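Local coordinates for protein extracellular ligand-binding receptor (Rhodopseudomonas palustris, PDB 3SG0) that probably serves as a periplasmic solute-binding protein of the leucine-binding family, capturing small aromatic acids such as benzoylformate for uptake, at residues Lys56-Gly60 / Glu61-Tyr65; Pro304-Phe307 / Gly308-Leu311; Thr316-Glu319 / Asn320-Ala324; Ala338-Arg341 / Asp342-Lys346; Leu350-Asn354 / Gly355-Met359. All blocks are in the same frame, centred on the assembly; numbering follows the deposited sequence.

Contact 1 (Lys56-Gly60 / Glu61-Tyr65); sequences KEIGG and EKVTY
Three backbone hydrogen bonds tie Lys56-Gly60 to Glu61-Tyr65. Ile58 and Glu61 exchange two of them, Ile58 N to Glu61 O at 2.9 Å and Glu61 N to Ile58 O. The third runs from Val63 N to Lys56 O, 2.9 Å. Glu57 and Lys62 form the non-hydrogen-bonded pair between them, where Glu57 CA lies 3.2 Å from Glu61 O in a CA-H...O contact. Apolar packing falls on the face that carries Ile58: Val63 CG2, set beside its own backbone N, meets Ile58 CG1 at 3.8 Å, and Ile58 continues onto Met315, Glu319 and Ile322 of the helix 306-328. In one of the two modelled conformers of Lys56, the bend at chi2 (42°) brings NZ obliquely to 3.7 Å from Tyr65 CE2, while that NZ is hydrogen-bonded to Leu54 O and Tyr65 OH to Pro55 O. At the reversal, Gly59 and Gly60 both have positive phi, and a CB on Gly60 would press on the carbonyl O of Gly59. This is a beta hairpin with a two-residue type I' turn, Gly59-Gly60, here forming the edge of the mixed sheet in a periplasmic binding protein.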
loop_
_atom_site.group_PDB
_atom_site.type_symbol
_atom_site.label_atom_id
_atom_site.label_comp_id
_atom_site.label_asym_id
_atom_site.label_seq_id
_atom_site.Cartn_x
_atom_site.Cartn_y
_atom_site.Cartn_z
ATOM N N LYS A 56 -14.347 -8.928 -16.209
ATOM C CA LYS A 56 -15.754 -9.214 -15.956
ATOM C C LYS A 56 -16.089 -10.692 -16.125
ATOM O O LYS A 56 -17.209 -11.116 -15.855
ATOM C CB LYS A 56 -16.645 -8.343 -16.843
ATOM C CG LYS A 56 -16.956 -6.976 -16.244
ATOM C CD LYS A 56 -15.727 -6.352 -15.601
ATOM C CE LYS A 56 -16.085 -5.106 -14.806
ATOM N NZ LYS A 56 -14.917 -4.465 -14.113
ATOM N N GLU A 57 -15.104 -11.468 -16.559
ATOM C CA GLU A 57 -15.254 -12.912 -16.657
ATOM C C GLU A 57 -13.926 -13.567 -16.312
ATOM O O GLU A 57 -12.876 -13.138 -16.782
ATOM C CB GLU A 57 -15.690 -13.319 -18.063
ATOM C CG GLU A 57 -15.895 -14.816 -18.227
ATOM C CD GLU A 57 -16.391 -15.192 -19.610
ATOM O OE1 GLU A 57 -17.382 -14.586 -20.071
ATOM O OE2 GLU A 57 -15.788 -16.089 -20.235
ATOM N N ILE A 58 -13.976 -14.605 -15.483
ATOM C CA ILE A 58 -12.778 -15.347 -15.108
ATOM C C ILE A 58 -13.133 -16.822 -15.038
ATOM O O ILE A 58 -14.134 -17.187 -14.430
ATOM C CB ILE A 58 -12.222 -14.913 -13.733
ATOM C CG1 ILE A 58 -11.891 -13.414 -13.718
ATOM C CG2 ILE A 58 -10.989 -15.741 -13.387
ATOM C CD1 ILE A 58 -11.543 -12.878 -12.330
ATOM N N GLY A 59 -12.316 -17.666 -15.660
ATOM C CA GLY A 59 -12.542 -19.104 -15.623
ATOM C C GLY A 59 -13.872 -19.516 -16.228
ATOM O O GLY A 59 -14.418 -20.566 -15.887
ATOM N N GLY A 60 -14.401 -18.683 -17.119
ATOM C CA GLY A 60 -15.674 -18.954 -17.764
ATOM C C GLY A 60 -16.884 -18.483 -16.979
ATOM O O GLY A 60 -18.025 -18.662 -17.412
ATOM N N GLU A 61 -16.641 -17.873 -15.821
ATOM C CA GLU A 61 -17.720 -17.390 -14.972
ATOM C C GLU A 61 -17.772 -15.876 -14.975
ATOM O O GLU A 61 -16.733 -15.209 -14.995
ATOM C CB GLU A 61 -17.517 -17.861 -13.531
ATOM C CG GLU A 61 -17.590 -19.361 -13.336
ATOM C CD GLU A 61 -19.005 -19.887 -13.423
ATOM O OE1 GLU A 61 -19.936 -19.168 -13.000
ATOM O OE2 GLU A 61 -19.185 -21.019 -13.916
ATOM N N LYS A 62 -18.981 -15.331 -14.932
ATOM C CA LYS A 62 -19.145 -13.895 -14.768
ATOM C C LYS A 62 -18.647 -13.474 -13.392
ATOM O O LYS A 62 -18.777 -14.222 -12.421
ATOM C CB LYS A 62 -20.611 -13.489 -14.939
ATOM C CG LYS A 62 -20.836 -11.983 -14.870
ATOM C CD LYS A 62 -22.285 -11.596 -15.134
ATOM C CE LYS A 62 -23.179 -11.913 -13.947
ATOM N NZ LYS A 62 -24.531 -11.304 -14.103
ATOM N N VAL A 63 -18.075 -12.278 -13.322
ATOM C CA VAL A 63 -17.603 -11.713 -12.067
ATOM C C VAL A 63 -18.291 -10.371 -11.873
ATOM O O VAL A 63 -18.308 -9.540 -12.786
ATOM C CB VAL A 63 -16.082 -11.491 -12.092
ATOM C CG1 VAL A 63 -15.594 -10.934 -10.754
ATOM C CG2 VAL A 63 -15.358 -12.786 -12.425
ATOM N N THR A 64 -18.879 -10.171 -10.698
ATOM C CA THR A 64 -19.526 -8.918 -10.345
ATOM C C THR A 64 -18.778 -8.299 -9.167
ATOM O O THR A 64 -18.470 -8.990 -8.190
ATOM C CB THR A 64 -20.976 -9.166 -9.930
ATOM O OG1 THR A 64 -21.685 -9.772 -11.021
ATOM C CG2 THR A 64 -21.657 -7.857 -9.544
ATOM N N TYR A 65 -18.504 -6.999 -9.255
ATOM C CA TYR A 65 -17.794 -6.266 -8.215
ATOM C C TYR A 65 -18.763 -5.373 -7.463
ATOM O O TYR A 65 -19.624 -4.727 -8.069
ATOM C CB TYR A 65 -16.694 -5.409 -8.841
ATOM C CG TYR A 65 -15.688 -6.242 -9.594
ATOM C CD1 TYR A 65 -14.619 -6.827 -8.930
ATOM C CD2 TYR A 65 -15.817 -6.476 -10.959
ATOM C CE1 TYR A 65 -13.703 -7.608 -9.596
ATOM C CE2 TYR A 65 -14.897 -7.263 -11.637
ATOM C CZ TYR A 65 -13.842 -7.823 -10.946
ATOM O OH TYR A 65 -12.915 -8.609 -11.594
#

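Contact 2 (Pro304-Phe307 / Gly308-Leu311); sequences PTIF and GVHL. With 173 (benzoyl-formic acid), chain B.
Phe307 and His310 both turn CG away from the carbonyl carbon (chi1 -63° and -60°), which sends the two rings side by side in the same direction from neighbouring turns of the chain. Phe307 CD2 comes to 3.7 Å from His310 ND1, and the planes stand 80° apart in an oblique pair. In Ile306, CG1 lies anti to the backbone N, where it touches both Val309 CG1 and His310 NE2 at 4.0 Å, while CG2 lies over one face of the Phe307 ring, toward its rim. The imidazole has Ile306 O over the centre of one face. Backbone bonds from Gly308 N to Thr305 O, Val309 N to Ile306 O (2.8 Å) and His310 N to Phe307 O wind this first turn with i to i+3 spacing. Benzoylformate meets the pair through its phenyl ring: its C3 lies in the Phe307 ring plane, 3.7 Å from the edge atom CE2, and 4.0 Å from His310 CE1. Putting an alanine at His310 would probably open a gap beside the ligand's phenyl ring and leave the Phe307 ring less firmly placed. While Thr99, Arg198 and Ala121 hydrogen-bond the ligand, this helix start supplies an aromatic wall of the binding pocket.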
loop_
_atom_site.group_PDB
_atom_site.type_symbol
_atom_site.label_atom_id
_atom_site.label_comp_id
_atom_site.label_asym_id
_atom_site.label_seq_id
_atom_site.Cartn_x
_atom_site.Cartn_y
_atom_site.Cartn_z
ATOM N N PRO A 304 -3.421 6.299 -14.472
ATOM C CA PRO A 304 -3.641 5.963 -13.066
ATOM C C PRO A 304 -2.460 6.373 -12.202
ATOM O O PRO A 304 -1.355 6.597 -12.706
ATOM C CB PRO A 304 -3.727 4.441 -13.098
ATOM C CG PRO A 304 -2.798 4.057 -14.208
ATOM C CD PRO A 304 -2.962 5.139 -15.259
ATOM N N THR A 305 -2.703 6.459 -10.901
ATOM C CA THR A 305 -1.616 6.511 -9.935
ATOM C C THR A 305 -1.435 5.129 -9.307
ATOM O O THR A 305 -2.271 4.227 -9.467
ATOM C CB THR A 305 -1.858 7.565 -8.853
ATOM O OG1 THR A 305 -2.972 7.154 -8.049
ATOM C CG2 THR A 305 -2.145 8.927 -9.483
ATOM N N ILE A 306 -0.336 4.965 -8.586
ATOM C CA ILE A 306 0.050 3.657 -8.092
ATOM C C ILE A 306 -1.026 3.004 -7.229
ATOM O O ILE A 306 -1.165 1.781 -7.214
ATOM C CB ILE A 306 1.370 3.725 -7.293
ATOM C CG1 ILE A 306 1.909 2.323 -7.026
ATOM C CG2 ILE A 306 1.190 4.512 -6.002
ATOM C CD1 ILE A 306 3.288 2.318 -6.386
ATOM N N PHE A 307 -1.801 3.792 -6.490
ATOM C CA PHE A 307 -2.715 3.181 -5.536
ATOM C C PHE A 307 -3.769 2.306 -6.193
ATOM O O PHE A 307 -4.209 1.328 -5.599
ATOM C CB PHE A 307 -3.252 4.217 -4.550
ATOM C CG PHE A 307 -2.157 4.794 -3.727
ATOM C CD1 PHE A 307 -1.612 6.039 -4.014
ATOM C CD2 PHE A 307 -1.572 4.026 -2.735
ATOM C CE1 PHE A 307 -0.531 6.518 -3.282
ATOM C CE2 PHE A 307 -0.491 4.503 -2.010
ATOM C CZ PHE A 307 0.031 5.744 -2.286
ATOM N N GLY A 308 -4.137 2.616 -7.433
ATOM C CA GLY A 308 -5.050 1.756 -8.163
ATOM C C GLY A 308 -4.458 0.377 -8.421
ATOM O O GLY A 308 -5.175 -0.630 -8.505
ATOM N N VAL A 309 -3.137 0.320 -8.552
ATOM C CA VAL A 309 -2.477 -0.945 -8.847
ATOM C C VAL A 309 -2.542 -1.904 -7.664
ATOM O O VAL A 309 -2.380 -3.107 -7.839
ATOM C CB VAL A 309 -1.032 -0.749 -9.380
ATOM C CG1 VAL A 309 0.011 -0.911 -8.273
ATOM C CG2 VAL A 309 -0.762 -1.733 -10.511
ATOM N N HIS A 310 -2.801 -1.395 -6.468
ATOM C CA HIS A 310 -2.950 -2.286 -5.317
ATOM C C HIS A 310 -4.231 -3.093 -5.447
ATOM O O HIS A 310 -4.287 -4.250 -5.016
ATOM C CB HIS A 310 -2.841 -1.484 -4.020
ATOM C CG HIS A 310 -1.521 -0.806 -3.927
ATOM N ND1 HIS A 310 -1.256 0.364 -3.241
ATOM C CD2 HIS A 310 -0.368 -1.165 -4.530
ATOM C CE1 HIS A 310 0.019 0.683 -3.422
ATOM N NE2 HIS A 310 0.576 -0.234 -4.193
ATOM N N LEU A 311 -5.251 -2.512 -6.071
ATOM C CA LEU A 311 -6.452 -3.271 -6.404
ATOM C C LEU A 311 -6.155 -4.218 -7.571
ATOM O O LEU A 311 -6.475 -5.408 -7.528
ATOM C CB LEU A 311 -7.609 -2.329 -6.739
ATOM C CG LEU A 311 -8.900 -3.005 -7.204
ATOM C CD1 LEU A 311 -9.365 -4.089 -6.242
ATOM C CD2 LEU A 311 -9.978 -1.955 -7.408
HETATM O O1B 173 B . -1.237 1.450 5.043
HETATM C C1 173 B . -1.526 2.614 5.117
HETATM O O1A 173 B . -2.182 3.168 6.210
HETATM C C2 173 B . -0.978 3.599 4.120
HETATM O O2 173 B . -1.036 4.773 4.335
HETATM C C1G 173 B . -0.427 3.045 2.844
HETATM C C2D 173 B . -1.212 1.966 2.104
HETATM C C2E 173 B . -0.658 1.375 0.824
HETATM C C3 173 B . 0.693 1.862 0.303
HETATM C C1E 173 B . 1.465 2.949 1.075
HETATM C C1D 173 B . 0.912 3.557 2.347
#

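Contact 3 (Thr316-Glu319 / Asn320-Ala324); sequences TLVE and NAIPA
A local contact between successive turns joins Thr316-Glu319 to Asn320-Ala324 midway along the helix 306-328, which packs between the hairpin 57-69, the helix 334-344 and the strand 350-352. Asn320 N bonds Thr316 O at 3.0 Å, whereas the links from Ala321 N and Ile322 N are weak. The helix kinks at Pro323, whose ring replaces the amide hydrogen and sets CD 3.2 Å from Glu319 O. On the buried side Val318 CG1, opposite its backbone N (chi1 172°), packs against Ile322 CD1 at 3.7 Å. On the side toward strand 350-352, Thr316 CG2 and Asn320 ND2 lie alongside each other at 3.8 Å. One water donates to both Asn320 OD1, 2.8 Å away, and Glu319 OE1, 3.1 Å away. Thr316 and Glu319 are seen to bind 3-hydroxypyruvate in a crystal structure of this protein, though none is bound to this chain. Pro323 has no N-H to give Glu319 O, consistent with the kink and the weak neighbouring bonds, while the water joins two acceptor oxygens by donating an O-H hydrogen bond to each.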
loop_
_atom_site.group_PDB
_atom_site.type_symbol
_atom_site.label_atom_id
_atom_site.label_comp_id
_atom_site.label_asym_id
_atom_site.label_seq_id
_atom_site.Cartn_x
_atom_site.Cartn_y
_atom_site.Cartn_z
ATOM N N THR A 316 -5.020 -9.752 -9.731
ATOM C CA THR A 316 -4.168 -10.698 -10.454
ATOM C C THR A 316 -4.074 -12.005 -9.669
ATOM O O THR A 316 -4.238 -13.098 -10.223
ATOM C CB THR A 316 -2.771 -10.122 -10.697
ATOM O OG1 THR A 316 -2.893 -8.962 -11.531
ATOM C CG2 THR A 316 -1.861 -11.152 -11.364
ATOM N N LEU A 317 -3.829 -11.898 -8.367
ATOM C CA LEU A 317 -3.758 -13.090 -7.533
ATOM C C LEU A 317 -5.083 -13.843 -7.509
ATOM O O LEU A 317 -5.112 -15.073 -7.607
ATOM C CB LEU A 317 -3.351 -12.733 -6.105
ATOM C CG LEU A 317 -1.906 -12.278 -5.922
ATOM C CD1 LEU A 317 -1.698 -11.745 -4.521
ATOM C CD2 LEU A 317 -0.938 -13.413 -6.197
ATOM N N VAL A 318 -6.182 -13.123 -7.349
ATOM C CA VAL A 318 -7.488 -13.765 -7.292
ATOM C C VAL A 318 -7.809 -14.447 -8.621
ATOM O O VAL A 318 -8.241 -15.606 -8.656
ATOM C CB VAL A 318 -8.578 -12.750 -6.920
ATOM C CG1 VAL A 318 -9.953 -13.361 -7.043
ATOM C CG2 VAL A 318 -8.354 -12.246 -5.503
ATOM N N GLU A 319 -7.601 -13.728 -9.715
ATOM C CA GLU A 319 -7.853 -14.267 -11.041
ATOM C C GLU A 319 -7.033 -15.526 -11.288
ATOM O O GLU A 319 -7.528 -16.484 -11.893
ATOM C CB GLU A 319 -7.550 -13.207 -12.106
ATOM C CG GLU A 319 -7.791 -13.643 -13.536
ATOM C CD GLU A 319 -7.601 -12.504 -14.523
ATOM O OE1 GLU A 319 -6.707 -11.660 -14.292
ATOM O OE2 GLU A 319 -8.344 -12.446 -15.526
ATOM N N ASN A 320 -5.785 -15.535 -10.835
ATOM C CA ASN A 320 -4.922 -16.690 -11.026
ATOM C C ASN A 320 -5.396 -17.890 -10.239
ATOM O O ASN A 320 -5.142 -19.021 -10.649
ATOM C CB ASN A 320 -3.476 -16.365 -10.659
ATOM C CG ASN A 320 -2.798 -15.486 -11.692
ATOM O OD1 ASN A 320 -3.325 -15.263 -12.784
ATOM N ND2 ASN A 320 -1.621 -14.987 -11.355
ATOM N N ALA A 321 -6.084 -17.661 -9.125
ATOM C CA ALA A 321 -6.526 -18.737 -8.241
ATOM C C ALA A 321 -7.886 -19.309 -8.624
ATOM O O ALA A 321 -8.208 -20.448 -8.271
ATOM C CB ALA A 321 -6.580 -18.227 -6.822
ATOM N N ILE A 322 -8.700 -18.530 -9.321
ATOM C CA ILE A 322 -10.080 -18.921 -9.580
ATOM C C ILE A 322 -10.258 -20.210 -10.401
ATOM O O ILE A 322 -11.098 -21.032 -10.059
ATOM C CB ILE A 322 -10.887 -17.733 -10.157
ATOM C CG1 ILE A 322 -11.323 -16.803 -9.014
ATOM C CG2 ILE A 322 -12.101 -18.220 -10.944
ATOM C CD1 ILE A 322 -11.843 -15.442 -9.454
ATOM N N PRO A 323 -9.479 -20.400 -11.476
ATOM C CA PRO A 323 -9.714 -21.624 -12.253
ATOM C C PRO A 323 -9.536 -22.893 -11.412
ATOM O O PRO A 323 -10.345 -23.818 -11.514
ATOM C CB PRO A 323 -8.684 -21.514 -13.378
ATOM C CG PRO A 323 -8.573 -20.021 -13.598
ATOM C CD PRO A 323 -8.613 -19.449 -12.198
ATOM N N ALA A 324 -8.500 -22.953 -10.585
ATOM C CA ALA A 324 -8.337 -24.108 -9.712
ATOM C C ALA A 324 -9.485 -24.221 -8.715
ATOM O O ALA A 324 -9.988 -25.318 -8.452
ATOM C CB ALA A 324 -6.996 -24.063 -8.987
HETATM O O HOH W 1 -3.885 -12.785 -13.970
#

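Contact 4 (Ala338-Arg341 / Asp342-Lys346); sequences AAIR and DQIEK
Arg341 grips Glu345 end-on with two nitrogens, NH1 to OE1 and NH2 to OE2, each at 3.0 Å. Both acceptors lie near the guanidinium plane, but they are met from above the carboxylate plane, since the two flat groups are turned 61° apart. The same NH2 reaches back to Asp342 OD1 at 2.9 Å, using that oxygen's anti lone pair. This curl is possible because Arg341 bends at chi2 and chi3 (66°), folding its end back toward the following turn. Farther out, a water in the guanidinium plane accepts from Arg341 NE at 2.8 Å and donates to Asp342 OD1 and Ala338 O. Arg341 NH1 also bonds Lys134 O, and Glu345 OE1 is hydrogen-bonded to His364 NE2. A leucine at Arg341 is likely to leave the carboxylates of Asp342 and Glu345 without the positive charge that joins them. Beneath the polar layer, backbone bonds such as Ile344 N to Ile340 O, 3.0 Å, continue the helix through Ile344. Ile340 and Ile344 run alongside each other on the buried side, CG2 to CD1 at 3.7 Å, and Ile344 rests on Ala321 of the helix 306-328. One cation shared by two acids in a salt-bridge network would probably offset their mutual repulsion, and the outside partners tie the network to neighbouring loops.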
loop_
_atom_site.group_PDB
_atom_site.type_symbol
_atom_site.label_atom_id
_atom_site.label_comp_id
_atom_site.label_asym_id
_atom_site.label_seq_id
_atom_site.Cartn_x
_atom_site.Cartn_y
_atom_site.Cartn_z
ATOM N N ALA A 338 -12.707 -21.207 0.362
ATOM C CA ALA A 338 -11.583 -21.901 0.978
ATOM C C ALA A 338 -10.574 -22.321 -0.083
ATOM O O ALA A 338 -9.370 -22.296 0.151
ATOM C CB ALA A 338 -12.061 -23.109 1.783
ATOM N N ALA A 339 -11.065 -22.727 -1.254
ATOM C CA ALA A 339 -10.178 -23.118 -2.339
ATOM C C ALA A 339 -9.379 -21.915 -2.834
ATOM O O ALA A 339 -8.196 -22.028 -3.127
ATOM C CB ALA A 339 -10.959 -23.761 -3.477
ATOM N N ILE A 340 -10.019 -20.754 -2.934
ATOM C CA ILE A 340 -9.268 -19.551 -3.282
ATOM C C ILE A 340 -8.172 -19.277 -2.252
ATOM O O ILE A 340 -7.028 -19.000 -2.611
ATOM C CB ILE A 340 -10.180 -18.324 -3.434
ATOM C CG1 ILE A 340 -11.117 -18.517 -4.631
ATOM C CG2 ILE A 340 -9.342 -17.059 -3.610
ATOM C CD1 ILE A 340 -12.130 -17.415 -4.793
ATOM N N ARG A 341 -8.531 -19.344 -0.973
ATOM C CA ARG A 341 -7.553 -19.119 0.087
ATOM C C ARG A 341 -6.375 -20.089 -0.046
ATOM O O ARG A 341 -5.213 -19.690 0.078
ATOM C CB ARG A 341 -8.212 -19.262 1.465
ATOM C CG ARG A 341 -7.374 -18.695 2.627
ATOM C CD ARG A 341 -7.371 -19.594 3.871
ATOM N NE ARG A 341 -6.688 -20.849 3.582
ATOM C CZ ARG A 341 -5.368 -21.008 3.585
ATOM N NH1 ARG A 341 -4.570 -20.008 3.940
ATOM N NH2 ARG A 341 -4.836 -22.182 3.258
ATOM N N ASP A 342 -6.678 -21.365 -0.274
ATOM C CA ASP A 342 -5.644 -22.390 -0.433
ATOM C C ASP A 342 -4.752 -22.113 -1.636
ATOM O O ASP A 342 -3.539 -22.320 -1.591
ATOM C CB ASP A 342 -6.270 -23.783 -0.624
ATOM C CG ASP A 342 -6.920 -24.341 0.636
ATOM O OD1 ASP A 342 -6.601 -23.898 1.754
ATOM O OD2 ASP A 342 -7.746 -25.272 0.505
ATOM N N GLN A 343 -5.356 -21.672 -2.732
ATOM C CA GLN A 343 -4.616 -21.510 -3.971
ATOM C C GLN A 343 -3.696 -20.287 -3.966
ATOM O O GLN A 343 -2.577 -20.350 -4.479
ATOM C CB GLN A 343 -5.582 -21.445 -5.153
ATOM C CG GLN A 343 -6.299 -22.757 -5.438
ATOM C CD GLN A 343 -5.332 -23.903 -5.682
ATOM O OE1 GLN A 343 -4.450 -23.811 -6.537
ATOM N NE2 GLN A 343 -5.477 -24.982 -4.915
ATOM N N ILE A 344 -4.141 -19.166 -3.399
ATOM C CA ILE A 344 -3.300 -17.968 -3.422
ATOM C C ILE A 344 -2.007 -18.221 -2.646
ATOM O O ILE A 344 -0.941 -17.743 -3.012
ATOM C CB ILE A 344 -4.048 -16.735 -2.904
ATOM C CG1 ILE A 344 -5.217 -16.420 -3.845
ATOM C CG2 ILE A 344 -3.096 -15.553 -2.797
ATOM C CD1 ILE A 344 -6.099 -15.277 -3.381
ATOM N N GLU A 345 -2.115 -19.020 -1.590
ATOM C CA GLU A 345 -0.997 -19.384 -0.737
ATOM C C GLU A 345 0.109 -20.115 -1.491
ATOM O O GLU A 345 1.238 -20.183 -1.008
ATOM C CB GLU A 345 -1.544 -20.274 0.385
ATOM C CG GLU A 345 -0.641 -20.515 1.555
ATOM C CD GLU A 345 -1.444 -20.993 2.744
ATOM O OE1 GLU A 345 -1.622 -20.188 3.673
ATOM O OE2 GLU A 345 -1.910 -22.161 2.745
ATOM N N LYS A 346 -0.230 -20.656 -2.660
ATOM C CA LYS A 346 0.701 -21.433 -3.483
ATOM C C LYS A 346 1.322 -20.611 -4.607
ATOM O O LYS A 346 2.136 -21.128 -5.377
ATOM C CB LYS A 346 -0.020 -22.627 -4.105
ATOM C CG LYS A 346 -0.650 -23.572 -3.106
ATOM C CD LYS A 346 -1.453 -24.644 -3.828
ATOM C CE LYS A 346 -2.289 -25.460 -2.867
ATOM N NZ LYS A 346 -3.089 -26.481 -3.600
HETATM O O HOH W 2 -8.794 -22.606 2.990
#

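Contact 5 (Leu350-Asn354 / Gly355-Met359); sequences LALNN and GLSNM
Leu352 lays its CD1 methyl against Ser357 CB, 3.8 Å away, on the face that also carries Leu350. Its CG stands opposite the carbonyl carbon (chi1 -66°), which lets CD1 reach Ser357 CB of the partner strand, while Leu352 CB stays 3.5 Å from Gly355 O. On the other face Leu356, in one of its two modelled conformers, crosses to the backbone of its neighbour: CD1 lies 3.7 Å from Leu350 O and close to Ala351 N. Leu350 and Ser357 form a hydrogen-bonded pair, with Ser357 N to Leu350 O at 2.8 Å and a return bond from Leu350 N to Ser357 O at 3.1 Å. Ala351 and Leu356 make the non-hydrogen-bonded pair that follows. Leu352 and Gly355 then close the end, Leu352 N reaching Gly355 O at 2.8 Å and Gly355 N reaching Leu352 O. This is a two-stranded antiparallel beta hairpin with a type I turn from Leu352 to Gly355, and its strand directions differ by 146°. Gly355 has a phi of 139°, at which any side chain would collide with Asn354 O, so the glycine is a requirement of the backbone. The turn asparagines face the helix 306-328, where Asn353 ND2 and Asn354 ND2 bond one carboxylate oxygen of Asp313 each. Behind the hairpin, Leu350 packs on Leu317 and Leu352 touches Tyr367.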
loop_
_atom_site.group_PDB
_atom_site.type_symbol
_atom_site.label_atom_id
_atom_site.label_comp_id
_atom_site.label_asym_id
_atom_site.label_seq_id
_atom_site.Cartn_x
_atom_site.Cartn_y
_atom_site.Cartn_z
ATOM N N LEU A 350 5.883 -14.680 -9.140
ATOM C CA LEU A 350 4.952 -13.833 -9.875
ATOM C C LEU A 350 5.384 -12.379 -9.851
ATOM O O LEU A 350 5.435 -11.762 -8.785
ATOM C CB LEU A 350 3.554 -13.971 -9.276
ATOM C CG LEU A 350 2.452 -13.146 -9.942
ATOM C CD1 LEU A 350 2.246 -13.548 -11.398
ATOM C CD2 LEU A 350 1.156 -13.263 -9.152
ATOM N N ALA A 351 5.681 -11.819 -11.017
ATOM C CA ALA A 351 5.989 -10.400 -11.102
ATOM C C ALA A 351 4.696 -9.603 -11.033
ATOM O O ALA A 351 3.862 -9.680 -11.937
ATOM C CB ALA A 351 6.740 -10.090 -12.391
ATOM N N LEU A 352 4.528 -8.863 -9.944
ATOM C CA LEU A 352 3.424 -7.924 -9.783
ATOM C C LEU A 352 3.983 -6.516 -9.917
ATOM O O LEU A 352 5.192 -6.314 -9.868
ATOM C CB LEU A 352 2.798 -8.091 -8.391
ATOM C CG LEU A 352 2.091 -9.421 -8.115
ATOM C CD1 LEU A 352 1.636 -9.492 -6.677
ATOM C CD2 LEU A 352 0.905 -9.624 -9.065
ATOM N N ASN A 353 3.108 -5.530 -10.060
ATOM C CA ASN A 353 3.554 -4.143 -10.026
ATOM C C ASN A 353 4.214 -3.780 -8.708
ATOM O O ASN A 353 5.067 -2.892 -8.640
ATOM C CB ASN A 353 2.385 -3.223 -10.311
ATOM C CG ASN A 353 1.979 -3.280 -11.752
ATOM O OD1 ASN A 353 2.582 -2.607 -12.589
ATOM N ND2 ASN A 353 0.994 -4.113 -12.074
ATOM N N ASN A 354 3.820 -4.494 -7.656
ATOM C CA ASN A 354 4.353 -4.287 -6.324
ATOM C C ASN A 354 5.679 -4.995 -6.066
ATOM O O ASN A 354 6.307 -4.742 -5.037
ATOM C CB ASN A 354 3.308 -4.711 -5.280
ATOM C CG ASN A 354 2.358 -3.588 -4.927
ATOM O OD1 ASN A 354 2.706 -2.709 -4.141
ATOM N ND2 ASN A 354 1.154 -3.610 -5.486
ATOM N N GLY A 355 6.103 -5.877 -6.967
ATOM C CA GLY A 355 7.351 -6.601 -6.780
ATOM C C GLY A 355 7.229 -8.054 -7.175
ATOM O O GLY A 355 6.199 -8.487 -7.698
ATOM N N LEU A 356 8.300 -8.804 -6.935
ATOM C CA LEU A 356 8.318 -10.236 -7.214
ATOM C C LEU A 356 7.776 -10.991 -6.013
ATOM O O LEU A 356 8.386 -10.998 -4.937
ATOM C CB LEU A 356 9.730 -10.714 -7.555
ATOM C CG LEU A 356 9.840 -12.204 -7.894
ATOM C CD1 LEU A 356 9.072 -12.535 -9.164
ATOM C CD2 LEU A 356 11.298 -12.612 -8.038
ATOM N N SER A 357 6.628 -11.626 -6.214
ATOM C CA SER A 357 5.854 -12.202 -5.130
ATOM C C SER A 357 5.962 -13.722 -5.059
ATOM O O SER A 357 5.735 -14.420 -6.051
ATOM C CB SER A 357 4.403 -11.797 -5.344
ATOM O OG SER A 357 3.547 -12.431 -4.409
ATOM N N ASN A 358 6.275 -14.215 -3.863
ATOM C CA ASN A 358 6.327 -15.641 -3.574
ATOM C C ASN A 358 5.572 -15.908 -2.284
ATOM O O ASN A 358 6.071 -15.634 -1.201
ATOM C CB ASN A 358 7.779 -16.108 -3.430
ATOM C CG ASN A 358 8.455 -16.306 -4.757
ATOM O OD1 ASN A 358 8.186 -17.276 -5.458
ATOM N ND2 ASN A 358 9.334 -15.390 -5.113
HETATM N N MSE A 359 4.353 -16.413 -2.391
HETATM C CA MSE A 359 3.555 -16.686 -1.194
HETATM C C MSE A 359 3.982 -17.991 -0.555
HETATM O O MSE A 359 4.434 -18.910 -1.245
HETATM C CB MSE A 359 2.078 -16.785 -1.556
HETATM C CG MSE A 359 1.494 -15.515 -2.122
HETATM SE SE MSE A 359 1.547 -14.083 -0.793
HETATM C CE MSE A 359 0.411 -12.828 -1.701
#

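Contacts 2 and 3 occupy the same helix 306-328, yet contact 2 is buried at the ligand and contact 3 is partly buried about 19 Å away, centre to centre. Contacts 1 and 5 are both glycine-bearing hairpins lying against that helix, but contact 1, at a sheet edge, is the most exposed of the five, whereas contact 5 is buried and its asparagines reach Val309 and His310 of contact 2. Contact 4, partly buried like contact 3, follows in the next helix and packs Gln343 on Ala321. Aromatic chemistry thus marks the pocket, apolar packing the helix interfaces, and a salt-bridge network the partly exposed side of contact 4.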